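Long-range contacts in Oxidored_FMN domain-containing protein ([Pseudomonas] geniculata N1, PDB 6L6J), which probably oxidises the amine 6-hydroxypseudooxynicotine with the help of bound FMN and a [4Fe-4S] cluster: residues A[65-70]-A[105-110]; A[118-123]-A[133-138]; A[127-132]-A[172-177]; A[183-188]-A[230-235]. All coordinates share one frame; numbering follows the deposited sequence.

Contact 1 of 4, residues A[65-70]-A[105-110]; sequences ETSDHA and AHAGAS
Thr66 OG1 lies in the plane of the His106 imidazole, at its edge, and shares a hydrogen bond of 2.8 Å with His106 NE2. The same hydroxyl is also hydrogen-bonded to His64 ND1. On the other side of the ring, His106 ND1 accepts from Gly108 N at 3.2 Å, so both nitrogens of this buried imidazole are engaged and its rotation is fixed. Ser67 CB covers one face in a CH-pi contact, 3.6 Å from the centroid of the His106 ring. A chi1 of 172°, OG anti to N, turns the Ser67 hydroxyl to Ala107 N, from which it accepts, although the position of that OG is less certain. The two loops follow neighbouring strands of the TIM barrel, 55-62 and 99-105. Farther along, beyond the Asx turn of Asp68 that shapes the loop, His69 NE2 donates to Ser110 OG at 2.7 Å, the hydroxyl lying 19° out of the ring plane, while His69 ND1 is hydrogen-bonded to Glu60, an FMN-binding residue. Ser110 OG in turn donates to Ala107 O at 2.7 Å, so this hydroxyl both accepts and gives.

Contact 2 of 4, residues A[118-123]-A[133-138]; sequences EHPLSP and NPIAAR
The backbones of 118-122 and 135-138 run 51° apart and join where Arg138 N donates to Pro120 O at 2.8 Å and Ser122 N returns a weak bond to Arg138 O, which makes a parallel bridge between Leu121 and Arg138. The side chains of Leu121 and Arg138 leave the bridge side by side, pointing the same way, with Leu121 CD2 3.5 Å from Arg138 NE. Arg138 holds CG between its N and carbonyl carbon (chi1 80°), and its chain, extended from CG to NE, passes His119 with CD 3.8 Å from His119 CB. A water at the edge of the guanidinium, in its plane, accepts from Arg138 NE at 2.9 Å and donates to His119 O and Glu118 OE1; Arg138 NH2 forms a salt bridge with Asp144. A leucine in place of Arg138 would probably leave Asp144 without its charged mate and break the water link to Glu118. Ile135 CG1 packs on Pro120 CD at 3.7 Å, and its CD1 comes within 3.9 Å of His119 ND1, the two side chains crossing at about a right angle. A second water, in the plane of the His119 ring, joins ND1 to Ala136 O. Beyond Pro120 along the chain, Ser122 CB meets Ala137 CB at 3.9 Å, while Ser122 OG is hydrogen-bonded to Thr124 O. The pairing belongs to a small two-stranded parallel sheet, 121-122 with 138-139, within the long excursion that separates barrel strand 99-105 from helix 142-162 of the TIM barrel.

Contact 3 of 4, residues A[127-132]-A[172-177]; sequences YPHYFI and AHNLSL. With FMN (flavin mononucleotide), chain B.
His173 and Tyr130 come together through His173 O, 3.6 Å from Tyr130 OH. The His173 imidazole leads away to the FMN pocket beside the pyrimidine end of the flavin, fixed by hydrogen bonds of ND1 with Tyr170 OH and of NE2 with Asp266; its modelled spacing to FMN O2 is doubtful. Asn174 follows, its CG anti to N (chi1 -169°), which brings the amide beside the His129 ring and the hydroxyl end of Tyr130. Its plane is 24° from that of the His129 imidazole, which it meets obliquely, Asn174 CG 3.5 Å from His129 CD2, but is steeply turned, by 68°, to the Tyr130 ring. Which end of the amide is oxygen is uncertain. Those rings are held from outside, His129 NE2 by Asp180 and Tyr130 OH by Asp262. Replacing His129 by an alanine would probably leave Asp180 without this bond and uncover one side of the Asn174 amide. Segment 172-177 is the loop that leaves the fourth strand of the TIM barrel, 166-171, and here meets a type I beta turn, Pro128 to Phe131. The carbonyl Asn174 O lies at the Tyr130 edge, in plane. Leu175 crosses Tyr130 at about a right angle, CD2 3.5 Å from Tyr130 CE2, and also touches His69 and Ser110. Ser176 is the N-cap of helix 177-182.

Contact 4 of 4, residues A[183-188]-A[230-235]; sequences DTRVNK and RRRQTN
Arg185 and Arg232 meet through their flat ends, with guanidinium planes 36° apart. Arg185 NH2 sits 3.4 Å above the plane of the Arg232 guanidinium, over its centre, while Arg232 CD covers one face of the Arg185 group toward its rim. The overlap brings two probably positive charges close, Arg185 NH2 standing 3.5 Å from Arg232 NH1; both residues are exposed, so solvent is likely to screen much of the repulsion. The Arg185 chain, extended from CG to NE, reaches straight across, whereas that of Arg232 is bent at chi2 and chi3 and folds back over it.

Among hydrogen bonds, a single one joins the two segments, a weak one of 3.4 Å from Arg185 NE to Gln233 O. Gln233 is the centre of an inverse gamma turn closed by Thr234 N on Arg232 O at 2.8 Å; the carbonyl of Gln233 itself is the one that faces Arg185 NE. The contact joins two successive loops of the TIM barrel, one leaving helix 177-182 and the other linking strand 220-229 to helix 241-249. On the first loop, Asp183 OD1 receives Arg185 N at 2.9 Å in an Asx turn, met from above the carboxylate plane, and Asp183 O takes both Val186 N and Asn187 N.

Van der Waals contact comes from Thr234, which is poorly ordered. Its CB lies 3.4 Å from Asp183 OD1, the two side chains crossing at about a right angle. Separately, the backbone Thr234 O is 3.6 Å from Thr184 OG1, with no bond assigned.

In the fold
Contacts 1, 2 and 3 form one touching cluster on the FMN-binding barrel, with centres 8 to 10 Å apart. Contacts 1 and 2 meet where Leu121 CD1 packs 3.5 Å from His106 NE2. Contact 3 is tied to contact 1 by a probable hydrogen bond from His129 N to Ala109 O, 2.9 Å. Contacts 2 and 3 alternate along the chain and pack through Leu177 CD1, 3.6 Å from Leu121 O. Contact 4 stands apart from the cluster, its centre about 12 Å from that of contact 3, and reaches contact 2 through Pro123 and Asn187. Contact 3 includes His173 of the flavin pocket; in contact 1 the Ala105 side chain is about 7 Å, nearest atoms, from FMN.

Contact 1 of 4, residues A[65-70]-A[105-110]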
# COMPACT_ATOMS: atom_id res chain seq x y z
N GLU A 65 -10.01 24.31 8.33
CA GLU A 65 -8.72 24.36 9.10
C GLU A 65 -8.77 23.44 10.35
O GLU A 65 -7.68 23.00 10.83
CB GLU A 65 -8.41 25.81 9.49
CG GLU A 65 -8.26 26.75 8.29
CD GLU A 65 -9.50 27.51 7.83
OE1 GLU A 65 -10.60 26.89 7.69
OE2 GLU A 65 -9.37 28.75 7.59
N THR A 66 -9.97 23.18 10.87
CA THR A 66 -10.23 22.26 12.00
C THR A 66 -10.10 20.79 11.57
O THR A 66 -10.28 19.90 12.45
CB THR A 66 -11.63 22.50 12.60
OG1 THR A 66 -12.67 22.28 11.63
CG2 THR A 66 -11.79 23.90 13.17
N SER A 67 -9.82 20.51 10.29
CA SER A 67 -9.68 19.13 9.78
C SER A 67 -8.33 18.92 9.09
O SER A 67 -8.21 19.31 7.93
CB SER A 67 -10.81 18.78 8.85
OG SER A 67 -10.56 17.54 8.23
N ASP A 68 -7.38 18.27 9.76
CA ASP A 68 -6.19 17.69 9.07
C ASP A 68 -5.65 16.45 9.79
O ASP A 68 -6.03 16.18 10.95
CB ASP A 68 -5.08 18.72 8.88
CG ASP A 68 -4.49 19.29 10.14
OD1 ASP A 68 -4.05 18.49 11.02
OD2 ASP A 68 -4.46 20.54 10.24
N HIS A 69 -4.83 15.69 9.08
CA HIS A 69 -4.01 14.57 9.58
C HIS A 69 -2.53 14.99 9.51
O HIS A 69 -1.67 14.13 9.18
CB HIS A 69 -4.34 13.30 8.77
CG HIS A 69 -5.71 12.79 9.02
ND1 HIS A 69 -6.71 12.84 8.08
CD2 HIS A 69 -6.28 12.27 10.13
CE1 HIS A 69 -7.82 12.37 8.59
NE2 HIS A 69 -7.58 12.01 9.83
N ALA A 70 -2.25 16.28 9.76
CA ALA A 70 -0.88 16.83 9.80
C ALA A 70 -0.00 15.88 10.61
O ALA A 70 -0.40 15.42 11.68
CB ALA A 70 -0.85 18.22 10.40
N ALA A 105 -13.74 16.11 2.78
CA ALA A 105 -13.53 15.37 4.05
C ALA A 105 -13.46 16.34 5.23
O ALA A 105 -12.82 17.38 5.09
CB ALA A 105 -12.25 14.57 3.96
N HIS A 106 -14.08 15.98 6.35
CA HIS A 106 -13.83 16.62 7.67
C HIS A 106 -13.53 15.52 8.68
O HIS A 106 -14.40 14.65 8.86
CB HIS A 106 -14.98 17.54 8.13
CG HIS A 106 -14.57 18.40 9.27
ND1 HIS A 106 -14.23 17.87 10.51
CD2 HIS A 106 -14.36 19.73 9.36
CE1 HIS A 106 -13.86 18.84 11.32
NE2 HIS A 106 -13.92 19.99 10.63
N ALA A 107 -12.35 15.58 9.31
CA ALA A 107 -11.70 14.45 9.99
C ALA A 107 -12.29 14.26 11.40
O ALA A 107 -11.96 13.26 12.04
CB ALA A 107 -10.20 14.68 10.02
N GLY A 108 -13.13 15.18 11.86
CA GLY A 108 -13.64 15.16 13.25
C GLY A 108 -12.53 14.80 14.24
O GLY A 108 -11.54 15.55 14.33
N ALA A 109 -12.68 13.68 14.95
CA ALA A 109 -11.84 13.26 16.09
C ALA A 109 -10.84 12.19 15.62
O ALA A 109 -10.62 11.23 16.37
CB ALA A 109 -12.73 12.75 17.19
N SER A 110 -10.27 12.37 14.43
CA SER A 110 -9.30 11.46 13.78
C SER A 110 -7.98 12.16 13.48
O SER A 110 -7.04 11.47 13.05
CB SER A 110 -9.89 10.93 12.51
OG SER A 110 -9.68 11.85 11.44
O HOH W 1 -11.88 17.82 13.49

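Contact 2 of 4, residues A[118-123]-A[133-138]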
# COMPACT_ATOMS: atom_id res chain seq x y z
N GLU A 118 -5.28 24.45 15.49
CA GLU A 118 -6.74 24.59 15.66
C GLU A 118 -7.23 23.47 16.58
O GLU A 118 -6.43 22.54 16.87
CB GLU A 118 -7.36 24.64 14.25
CG GLU A 118 -8.86 24.82 14.25
CD GLU A 118 -9.38 26.13 14.81
OE1 GLU A 118 -9.78 26.15 16.02
OE2 GLU A 118 -9.42 27.09 14.04
N HIS A 119 -8.46 23.63 17.09
CA HIS A 119 -9.17 22.62 17.91
C HIS A 119 -9.93 21.67 16.99
O HIS A 119 -10.76 22.09 16.20
CB HIS A 119 -10.08 23.32 18.94
CG HIS A 119 -9.35 24.21 19.88
ND1 HIS A 119 -8.86 23.76 21.10
CD2 HIS A 119 -9.08 25.54 19.81
CE1 HIS A 119 -8.29 24.78 21.74
NE2 HIS A 119 -8.41 25.90 20.97
N PRO A 120 -9.65 20.35 17.01
CA PRO A 120 -10.46 19.38 16.28
C PRO A 120 -11.85 19.23 16.91
O PRO A 120 -12.06 19.61 18.06
CB PRO A 120 -9.68 18.06 16.38
CG PRO A 120 -8.32 18.44 16.93
CD PRO A 120 -8.53 19.72 17.72
N LEU A 121 -12.78 18.63 16.17
CA LEU A 121 -14.22 18.60 16.53
C LEU A 121 -14.66 17.15 16.78
O LEU A 121 -14.06 16.22 16.23
CB LEU A 121 -15.02 19.27 15.41
CG LEU A 121 -14.47 20.59 14.90
CD1 LEU A 121 -15.26 21.03 13.68
CD2 LEU A 121 -14.50 21.68 15.97
N SER A 122 -15.68 16.98 17.62
CA SER A 122 -16.30 15.69 17.97
C SER A 122 -17.72 15.95 18.46
O SER A 122 -17.96 17.03 19.02
CB SER A 122 -15.49 14.98 19.02
OG SER A 122 -16.10 13.76 19.44
N PRO A 123 -18.67 14.99 18.29
CA PRO A 123 -19.96 15.04 18.96
C PRO A 123 -19.75 15.21 20.47
O PRO A 123 -20.52 15.94 21.08
CB PRO A 123 -20.61 13.67 18.66
CG PRO A 123 -19.48 12.79 18.15
CD PRO A 123 -18.53 13.76 17.48
N ASN A 133 -0.95 13.48 20.17
CA ASN A 133 -0.79 14.95 20.32
C ASN A 133 -1.64 15.42 21.49
O ASN A 133 -2.78 14.97 21.65
CB ASN A 133 -1.17 15.74 19.06
CG ASN A 133 -0.31 15.38 17.87
OD1 ASN A 133 -0.29 14.22 17.45
ND2 ASN A 133 0.42 16.35 17.35
N PRO A 134 -1.10 16.32 22.35
CA PRO A 134 -1.83 16.83 23.51
C PRO A 134 -2.78 17.93 23.08
O PRO A 134 -2.54 19.08 23.42
CB PRO A 134 -0.71 17.34 24.44
CG PRO A 134 0.41 17.75 23.49
CD PRO A 134 0.30 16.80 22.32
N ILE A 135 -3.80 17.56 22.30
CA ILE A 135 -4.92 18.45 21.86
C ILE A 135 -6.19 17.59 21.82
O ILE A 135 -6.18 16.54 21.14
CB ILE A 135 -4.61 19.14 20.51
CG1 ILE A 135 -5.73 20.08 20.06
CG2 ILE A 135 -4.25 18.13 19.43
CD1 ILE A 135 -5.72 21.40 20.77
N ALA A 136 -7.22 17.99 22.57
CA ALA A 136 -8.52 17.27 22.66
C ALA A 136 -9.41 17.68 21.49
O ALA A 136 -9.35 18.85 21.08
CB ALA A 136 -9.19 17.56 23.98
N ALA A 137 -10.19 16.73 20.97
CA ALA A 137 -11.32 16.95 20.04
C ALA A 137 -12.49 17.53 20.83
O ALA A 137 -13.03 16.81 21.67
CB ALA A 137 -11.66 15.64 19.36
N ARG A 138 -12.90 18.77 20.56
CA ARG A 138 -13.85 19.52 21.44
C ARG A 138 -15.30 19.10 21.13
O ARG A 138 -15.59 18.86 19.97
CB ARG A 138 -13.63 21.04 21.37
CG ARG A 138 -14.24 21.72 20.15
CD ARG A 138 -13.72 23.12 19.97
NE ARG A 138 -14.23 23.74 18.75
CZ ARG A 138 -15.49 24.17 18.57
NH1 ARG A 138 -16.39 24.06 19.53
NH2 ARG A 138 -15.84 24.69 17.41
O HOH W 2 -12.34 24.34 16.59
O HOH W 3 -8.80 21.22 22.04

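Contact 3 of 4, residues A[127-132]-A[172-177]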
# COMPACT_ATOMS: atom_id res chain seq x y z
N TYR A 127 -9.63 12.55 23.07
CA TYR A 127 -8.37 12.71 22.30
C TYR A 127 -8.62 12.12 20.92
O TYR A 127 -9.45 11.24 20.76
CB TYR A 127 -7.19 12.08 23.05
CG TYR A 127 -6.88 12.74 24.37
CD1 TYR A 127 -6.22 13.96 24.43
CD2 TYR A 127 -7.20 12.12 25.57
CE1 TYR A 127 -5.90 14.57 25.63
CE2 TYR A 127 -6.88 12.72 26.78
CZ TYR A 127 -6.24 13.94 26.81
OH TYR A 127 -5.94 14.52 28.00
N PRO A 128 -7.96 12.62 19.86
CA PRO A 128 -8.06 12.01 18.53
C PRO A 128 -7.81 10.49 18.48
O PRO A 128 -6.97 10.00 19.18
CB PRO A 128 -6.96 12.74 17.75
CG PRO A 128 -6.82 14.07 18.44
CD PRO A 128 -7.08 13.80 19.90
N HIS A 129 -8.48 9.77 17.60
CA HIS A 129 -8.40 8.29 17.51
C HIS A 129 -6.95 7.86 17.24
O HIS A 129 -6.48 6.95 17.97
CB HIS A 129 -9.37 7.72 16.47
CG HIS A 129 -10.73 8.35 16.42
ND1 HIS A 129 -11.50 8.62 17.56
CD2 HIS A 129 -11.49 8.71 15.35
CE1 HIS A 129 -12.65 9.14 17.19
NE2 HIS A 129 -12.67 9.22 15.83
N TYR A 130 -6.24 8.45 16.29
CA TYR A 130 -4.94 7.89 15.82
C TYR A 130 -3.74 8.80 16.17
O TYR A 130 -2.68 8.68 15.52
CB TYR A 130 -4.99 7.61 14.31
CG TYR A 130 -6.18 6.79 13.91
CD1 TYR A 130 -6.23 5.42 14.13
CD2 TYR A 130 -7.30 7.40 13.37
CE1 TYR A 130 -7.35 4.67 13.80
CE2 TYR A 130 -8.43 6.67 13.02
CZ TYR A 130 -8.45 5.30 13.24
OH TYR A 130 -9.55 4.57 12.91
N PHE A 131 -3.87 9.66 17.18
CA PHE A 131 -2.86 10.70 17.51
C PHE A 131 -2.68 10.79 19.03
O PHE A 131 -3.67 10.79 19.75
CB PHE A 131 -3.26 12.04 16.88
CG PHE A 131 -3.04 12.12 15.39
CD1 PHE A 131 -4.01 11.70 14.49
CD2 PHE A 131 -1.85 12.62 14.87
CE1 PHE A 131 -3.80 11.77 13.13
CE2 PHE A 131 -1.64 12.69 13.51
CZ PHE A 131 -2.61 12.27 12.64
N ILE A 132 -1.43 10.92 19.47
CA ILE A 132 -1.04 11.13 20.91
C ILE A 132 -0.85 12.62 21.19
O ILE A 132 -0.66 12.95 22.35
CB ILE A 132 0.21 10.31 21.28
CG1 ILE A 132 1.44 10.75 20.48
CG2 ILE A 132 -0.09 8.81 21.07
CD1 ILE A 132 2.73 10.00 20.85
N ALA A 172 -16.52 7.39 6.49
CA ALA A 172 -15.79 6.10 6.38
C ALA A 172 -14.47 6.16 7.16
O ALA A 172 -14.21 7.19 7.78
CB ALA A 172 -15.54 5.77 4.92
N HIS A 173 -13.74 5.03 7.17
CA HIS A 173 -12.37 4.82 7.74
C HIS A 173 -12.23 5.21 9.23
O HIS A 173 -11.07 5.19 9.72
CB HIS A 173 -11.37 5.60 6.88
CG HIS A 173 -11.23 5.01 5.52
ND1 HIS A 173 -11.79 5.59 4.41
CD2 HIS A 173 -10.63 3.87 5.11
CE1 HIS A 173 -11.52 4.83 3.36
NE2 HIS A 173 -10.81 3.77 3.77
N ASN A 174 -13.32 5.55 9.93
CA ASN A 174 -13.24 6.28 11.22
C ASN A 174 -12.35 7.54 11.07
O ASN A 174 -11.69 7.93 12.06
CB ASN A 174 -12.70 5.35 12.31
CG ASN A 174 -12.84 5.96 13.68
OD1 ASN A 174 -13.74 6.80 13.89
ND2 ASN A 174 -11.96 5.59 14.61
N LEU A 175 -12.35 8.17 9.89
CA LEU A 175 -11.66 9.46 9.61
C LEU A 175 -12.69 10.54 9.23
O LEU A 175 -12.34 11.39 8.41
CB LEU A 175 -10.63 9.27 8.50
CG LEU A 175 -9.62 8.14 8.72
CD1 LEU A 175 -8.73 7.97 7.50
CD2 LEU A 175 -8.76 8.40 9.96
N SER A 176 -13.88 10.53 9.83
CA SER A 176 -14.98 11.47 9.49
C SER A 176 -15.78 11.86 10.73
O SER A 176 -16.18 10.96 11.50
CB SER A 176 -15.90 10.88 8.45
OG SER A 176 -17.15 11.57 8.45
N LEU A 177 -16.04 13.15 10.88
CA LEU A 177 -16.95 13.72 11.92
C LEU A 177 -18.35 13.09 11.78
O LEU A 177 -19.03 12.95 12.81
CB LEU A 177 -17.04 15.24 11.74
CG LEU A 177 -17.79 15.99 12.84
CD1 LEU A 177 -16.96 16.03 14.10
CD2 LEU A 177 -18.15 17.41 12.40
N1 FMN B . -9.51 5.88 1.29
C2 FMN B . -10.11 7.09 1.52
O2 FMN B . -11.34 7.10 1.65
N3 FMN B . -9.46 8.26 1.58
C4 FMN B . -8.13 8.32 1.42
O4 FMN B . -7.54 9.40 1.49
C4A FMN B . -7.38 7.05 1.19
N5 FMN B . -6.04 7.04 1.02
C5A FMN B . -5.42 5.88 0.74
C6 FMN B . -4.05 5.87 0.49
C7 FMN B . -3.42 4.68 0.18
C7M FMN B . -1.96 4.68 -0.01
C8 FMN B . -4.19 3.43 0.08
C8M FMN B . -3.53 2.12 -0.22
C9 FMN B . -5.54 3.42 0.31
C9A FMN B . -6.20 4.60 0.63
N10 FMN B . -7.59 4.61 0.83
C10 FMN B . -8.19 5.82 1.11
C1' FMN B . -8.43 3.38 0.74
C2' FMN B . -8.74 3.05 -0.71
O2' FMN B . -9.58 4.08 -1.20
C3' FMN B . -9.45 1.74 -0.88
O3' FMN B . -10.73 1.82 -0.26
C4' FMN B . -8.69 0.54 -0.31
O4' FMN B . -7.29 0.62 -0.66
C5' FMN B . -9.30 -0.77 -0.78
O5' FMN B . -9.20 -0.83 -2.19
P FMN B . -7.96 -1.59 -2.90
O1P FMN B . -8.07 -3.04 -2.50
O2P FMN B . -8.21 -1.32 -4.35
O3P FMN B . -6.71 -0.90 -2.36

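Contact 4 of 4, residues A[183-188]-A[230-235]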
# COMPACT_ATOMS: atom_id res chain seq x y z
N ASP A 183 -21.63 6.92 15.43
CA ASP A 183 -21.06 5.86 16.31
C ASP A 183 -21.48 6.12 17.76
O ASP A 183 -21.03 7.16 18.31
CB ASP A 183 -19.54 5.81 16.16
CG ASP A 183 -18.87 4.56 16.73
OD1 ASP A 183 -19.52 3.90 17.58
OD2 ASP A 183 -17.72 4.25 16.31
N THR A 184 -22.28 5.23 18.35
CA THR A 184 -22.70 5.32 19.79
C THR A 184 -21.50 5.22 20.72
O THR A 184 -21.62 5.71 21.85
CB THR A 184 -23.71 4.25 20.20
OG1 THR A 184 -23.22 2.99 19.75
CG2 THR A 184 -25.08 4.52 19.64
N ARG A 185 -20.39 4.63 20.27
CA ARG A 185 -19.14 4.58 21.06
C ARG A 185 -18.49 5.97 21.16
O ARG A 185 -17.72 6.17 22.10
CB ARG A 185 -18.15 3.57 20.48
CG ARG A 185 -18.10 2.27 21.26
CD ARG A 185 -17.30 1.27 20.46
NE ARG A 185 -17.17 -0.09 20.97
CZ ARG A 185 -16.55 -0.43 22.09
NH1 ARG A 185 -16.46 -1.71 22.43
NH2 ARG A 185 -16.03 0.49 22.89
N VAL A 186 -18.81 6.89 20.26
CA VAL A 186 -18.23 8.27 20.22
C VAL A 186 -19.31 9.31 20.55
O VAL A 186 -19.02 10.24 21.32
CB VAL A 186 -17.59 8.60 18.85
CG1 VAL A 186 -16.73 9.84 18.95
CG2 VAL A 186 -16.78 7.45 18.26
N ASN A 187 -20.48 9.21 19.91
CA ASN A 187 -21.59 10.17 20.15
C ASN A 187 -22.22 9.81 21.50
O ASN A 187 -22.67 8.64 21.64
CB ASN A 187 -22.60 10.18 19.00
CG ASN A 187 -23.54 11.36 19.07
OD1 ASN A 187 -23.64 12.01 20.10
ND2 ASN A 187 -24.24 11.65 17.98
N LYS A 188 -22.17 10.74 22.47
CA LYS A 188 -22.79 10.59 23.82
C LYS A 188 -23.76 11.75 24.06
O LYS A 188 -24.15 11.97 25.22
CB LYS A 188 -21.73 10.58 24.93
CG LYS A 188 -20.68 9.48 24.83
CD LYS A 188 -21.20 8.09 25.08
CE LYS A 188 -20.34 7.03 24.43
NZ LYS A 188 -20.79 5.65 24.75
N ARG A 230 -14.80 -2.99 11.48
CA ARG A 230 -14.20 -4.28 11.92
C ARG A 230 -13.13 -4.02 12.99
O ARG A 230 -12.52 -5.01 13.45
CB ARG A 230 -13.65 -5.04 10.72
CG ARG A 230 -14.72 -5.40 9.70
CD ARG A 230 -14.26 -6.42 8.67
NE ARG A 230 -14.05 -7.74 9.26
CZ ARG A 230 -13.37 -8.74 8.68
NH1 ARG A 230 -13.23 -9.89 9.32
NH2 ARG A 230 -12.83 -8.60 7.48
N ARG A 231 -12.92 -2.76 13.37
CA ARG A 231 -11.94 -2.36 14.43
C ARG A 231 -12.41 -2.99 15.75
O ARG A 231 -11.76 -3.94 16.21
CB ARG A 231 -11.77 -0.83 14.49
CG ARG A 231 -10.78 -0.33 15.53
CD ARG A 231 -9.35 -0.86 15.38
NE ARG A 231 -8.66 -1.00 16.67
CZ ARG A 231 -8.15 0.01 17.37
NH1 ARG A 231 -7.57 -0.23 18.54
NH2 ARG A 231 -8.21 1.25 16.92
N ARG A 232 -13.54 -2.52 16.29
CA ARG A 232 -14.14 -2.97 17.58
C ARG A 232 -15.65 -3.12 17.38
O ARG A 232 -16.16 -2.54 16.40
CB ARG A 232 -13.81 -1.98 18.70
CG ARG A 232 -13.70 -0.52 18.25
CD ARG A 232 -14.21 0.47 19.26
NE ARG A 232 -13.27 0.74 20.35
CZ ARG A 232 -13.28 1.83 21.14
NH1 ARG A 232 -14.19 2.78 20.98
NH2 ARG A 232 -12.37 1.95 22.09
N GLN A 233 -16.34 -3.84 18.26
CA GLN A 233 -17.82 -4.04 18.19
C GLN A 233 -18.51 -2.74 18.63
O GLN A 233 -19.03 -2.71 19.77
CB GLN A 233 -18.24 -5.25 19.02
CG GLN A 233 -17.39 -6.49 18.77
CD GLN A 233 -18.16 -7.79 18.81
OE1 GLN A 233 -19.36 -7.83 19.12
NE2 GLN A 233 -17.48 -8.87 18.48
N THR A 234 -18.50 -1.72 17.76
CA THR A 234 -19.13 -0.38 17.95
C THR A 234 -20.63 -0.43 17.58
O THR A 234 -21.33 0.56 17.87
CB THR A 234 -18.40 0.74 17.16
OG1 THR A 234 -18.46 0.46 15.76
CG2 THR A 234 -16.94 0.94 17.50
N ASN A 235 -21.09 -1.54 16.97
CA ASN A 235 -22.50 -1.80 16.53
C ASN A 235 -22.85 -1.06 15.23
O ASN A 235 -24.04 -1.05 14.84
CB ASN A 235 -23.53 -1.49 17.63
CG ASN A 235 -23.47 -2.47 18.78
OD1 ASN A 235 -22.93 -3.57 18.65
ND2 ASN A 235 -24.01 -2.08 19.92